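Local coordinates for protein ferredoxin (PDB 4LTU) that carries a [2Fe-2S] cluster and probably shuttles single electrons between redox partners, as adrenodoxin- and putidaredoxin-type ferredoxins do, at residues A[51-56]-A[98-103]. Numbering follows the deposited sequence.
Sequences VYVDDL and LVLRIP. Unlike the reference sequence in segment 98-103: I102 (reference Leu).
Y52 and R101 form an antiparallel, hydrogen-bonded pair at the middle of the mixed beta-grasp sheet of the [2Fe-2S] ferredoxin domain, where strand 99-101 lies between strands 3-7 and 50-53. Two nearly straight bonds define the pairing: Y52 N donates to R101 O at 2.7 Å, and R101 N returns to Y52 O with an N-H...O angle of 176°. Beyond the non-hydrogen-bonded pair V53-L100, D54 N reaches V99 O at 3.1 Å, just past the end of strand 50-53. The packed side is the face bearing V53 and L100, whose side chains run alongside each other with V53 CG2 3.9 Å from L100 CD2. V51 CG1 meets I102 CG2, and F6 of the adjoining strand touches L100. V51, V53, L100 and I102 are buried here, and their side chains meet through carbon atoms. The side chain of V51 is about 9 Å from the cluster, so it stands back from the cluster rather than touching it.

The opposite face, carrying Y52 and R101, is more open and polar. With CG anti to the carbonyl carbon (chi1 -36°), the tyrosine ring extends obliquely across P103, its CZ 3.8 Å from P103 CB, while H50 makes an edge-to-face contact with it. Replacing Y52 by an alanine would probably leave P103 without the ring that crosses it and H50 without its aromatic partner. R101, bent at chi3, carries its guanidinium out from the face to the carboxylate of D54. The salt bridge puts D54 OD1 over one face of the guanidinium, 2.6 Å from R101 NH2, with the carboxylate and guanidinium planes 79° apart.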
loop_
_atom_site.group_PDB
_atom_site.type_symbol
_atom_site.label_atom_id
_atom_site.label_comp_id
_atom_site.label_asym_id
_atom_site.label_seq_id
_atom_site.Cartn_x
_atom_site.Cartn_y
_atom_site.Cartn_z
ATOM N N VAL A 51 -3.163 -1.811 2.221
ATOM C CA VAL A 51 -3.103 -2.534 0.944
ATOM C C VAL A 51 -2.768 -3.999 1.167
ATOM O O VAL A 51 -2.223 -4.358 2.203
ATOM C CB VAL A 51 -2.065 -1.957 -0.052
ATOM C CG1 VAL A 51 -2.516 -0.616 -0.643
ATOM C CG2 VAL A 51 -0.676 -1.876 0.564
ATOM N N TYR A 52 -3.087 -4.844 0.185
ATOM C CA TYR A 52 -2.551 -6.214 0.134
ATOM C C TYR A 52 -1.451 -6.315 -0.919
ATOM O O TYR A 52 -1.664 -6.074 -2.104
ATOM C CB TYR A 52 -3.637 -7.262 -0.130
ATOM C CG TYR A 52 -5.022 -7.024 0.512
ATOM C CD1 TYR A 52 -5.177 -6.908 1.892
ATOM C CD2 TYR A 52 -6.175 -6.994 -0.281
ATOM C CE1 TYR A 52 -6.443 -6.711 2.480
ATOM C CE2 TYR A 52 -7.448 -6.813 0.287
ATOM C CZ TYR A 52 -7.570 -6.678 1.674
ATOM O OH TYR A 52 -8.829 -6.498 2.227
ATOM N N VAL A 53 -0.252 -6.642 -0.469
ATOM C CA VAL A 53 0.854 -6.884 -1.359
ATOM C C VAL A 53 0.617 -8.231 -2.068
ATOM O O VAL A 53 0.080 -9.188 -1.463
ATOM C CB VAL A 53 2.155 -6.917 -0.574
ATOM C CG1 VAL A 53 3.334 -7.056 -1.505
ATOM C CG2 VAL A 53 2.282 -5.627 0.267
ATOM N N ASP A 54 0.969 -8.292 -3.350
ATOM C CA ASP A 54 0.845 -9.541 -4.073
ATOM C C ASP A 54 1.694 -10.621 -3.415
ATOM O O ASP A 54 2.875 -10.400 -3.101
ATOM C CB ASP A 54 1.245 -9.394 -5.540
ATOM C CG ASP A 54 0.613 -10.462 -6.404
ATOM O OD1 ASP A 54 -0.601 -10.717 -6.217
ATOM O OD2 ASP A 54 1.323 -11.051 -7.260
ATOM N N ASP A 55 1.063 -11.782 -3.226
ATOM C CA ASP A 55 1.687 -12.998 -2.695
ATOM C C ASP A 55 3.171 -13.166 -3.062
ATOM O O ASP A 55 3.979 -13.541 -2.221
ATOM C CB ASP A 55 0.867 -14.224 -3.153
ATOM C CG ASP A 55 1.377 -15.544 -2.547
ATOM O OD1 ASP A 55 1.822 -15.536 -1.366
ATOM O OD2 ASP A 55 1.324 -16.584 -3.262
ATOM N N LEU A 56 3.515 -12.865 -4.311
ATOM C CA LEU A 56 4.866 -13.027 -4.824
ATOM C C LEU A 56 5.824 -11.880 -4.538
ATOM O O LEU A 56 7.046 -12.062 -4.639
ATOM C CB LEU A 56 4.833 -13.335 -6.335
ATOM C CG LEU A 56 3.978 -14.535 -6.761
ATOM C CD1 LEU A 56 3.618 -14.405 -8.226
ATOM C CD2 LEU A 56 4.617 -15.936 -6.446
ATOM N N LEU A 98 6.096 -3.764 -8.616
ATOM C CA LEU A 98 5.322 -4.109 -7.409
ATOM C C LEU A 98 3.814 -4.047 -7.621
ATOM O O LEU A 98 3.280 -3.078 -8.193
ATOM C CB LEU A 98 5.712 -3.200 -6.236
ATOM C CG LEU A 98 5.063 -3.462 -4.870
ATOM C CD1 LEU A 98 5.557 -4.752 -4.225
ATOM C CD2 LEU A 98 5.283 -2.270 -3.958
ATOM N N VAL A 99 3.120 -5.080 -7.139
ATOM C CA VAL A 99 1.693 -5.174 -7.358
ATOM C C VAL A 99 0.988 -5.009 -6.025
ATOM O O VAL A 99 1.297 -5.707 -5.061
ATOM C CB VAL A 99 1.313 -6.522 -8.012
ATOM C CG1 VAL A 99 -0.248 -6.694 -8.130
ATOM C CG2 VAL A 99 1.979 -6.669 -9.351
ATOM N N LEU A 100 0.059 -4.071 -5.957
ATOM C CA LEU A 100 -0.708 -3.906 -4.729
ATOM C C LEU A 100 -2.196 -3.939 -5.024
ATOM O O LEU A 100 -2.650 -3.357 -5.996
ATOM C CB LEU A 100 -0.343 -2.605 -4.006
ATOM C CG LEU A 100 1.114 -2.234 -3.749
ATOM C CD1 LEU A 100 1.141 -0.756 -3.277
ATOM C CD2 LEU A 100 1.764 -3.186 -2.746
ATOM N N ARG A 101 -2.938 -4.654 -4.197
ATOM C CA ARG A 101 -4.380 -4.675 -4.310
ATOM C C ARG A 101 -4.938 -3.917 -3.127
ATOM O O ARG A 101 -4.417 -4.006 -2.003
ATOM C CB ARG A 101 -4.900 -6.113 -4.397
ATOM C CG ARG A 101 -4.234 -6.867 -5.594
ATOM C CD ARG A 101 -4.917 -8.175 -5.971
ATOM N NE ARG A 101 -4.212 -9.305 -5.388
ATOM C CZ ARG A 101 -3.659 -10.285 -6.088
ATOM N NH1 ARG A 101 -3.762 -10.300 -7.421
ATOM N NH2 ARG A 101 -3.030 -11.264 -5.447
ATOM N N ILE A 102 -6.002 -3.173 -3.400
ATOM C CA ILE A 102 -6.611 -2.276 -2.457
ATOM C C ILE A 102 -7.911 -2.883 -1.920
ATOM O O ILE A 102 -8.659 -3.522 -2.667
ATOM C CB ILE A 102 -6.818 -0.852 -3.049
ATOM C CG1 ILE A 102 -7.220 -0.887 -4.506
ATOM C CG2 ILE A 102 -5.515 -0.007 -2.958
ATOM C CD1 ILE A 102 -7.119 0.509 -5.189
ATOM N N PRO A 103 -8.160 -2.705 -0.605
ATOM C CA PRO A 103 -9.258 -3.339 0.062
ATOM C C PRO A 103 -10.586 -2.699 -0.279
ATOM O O PRO A 103 -10.638 -1.566 -0.744
ATOM C CB PRO A 103 -8.928 -3.108 1.535
ATOM C CG PRO A 103 -8.257 -1.837 1.549
ATOM C CD PRO A 103 -7.365 -1.912 0.343
#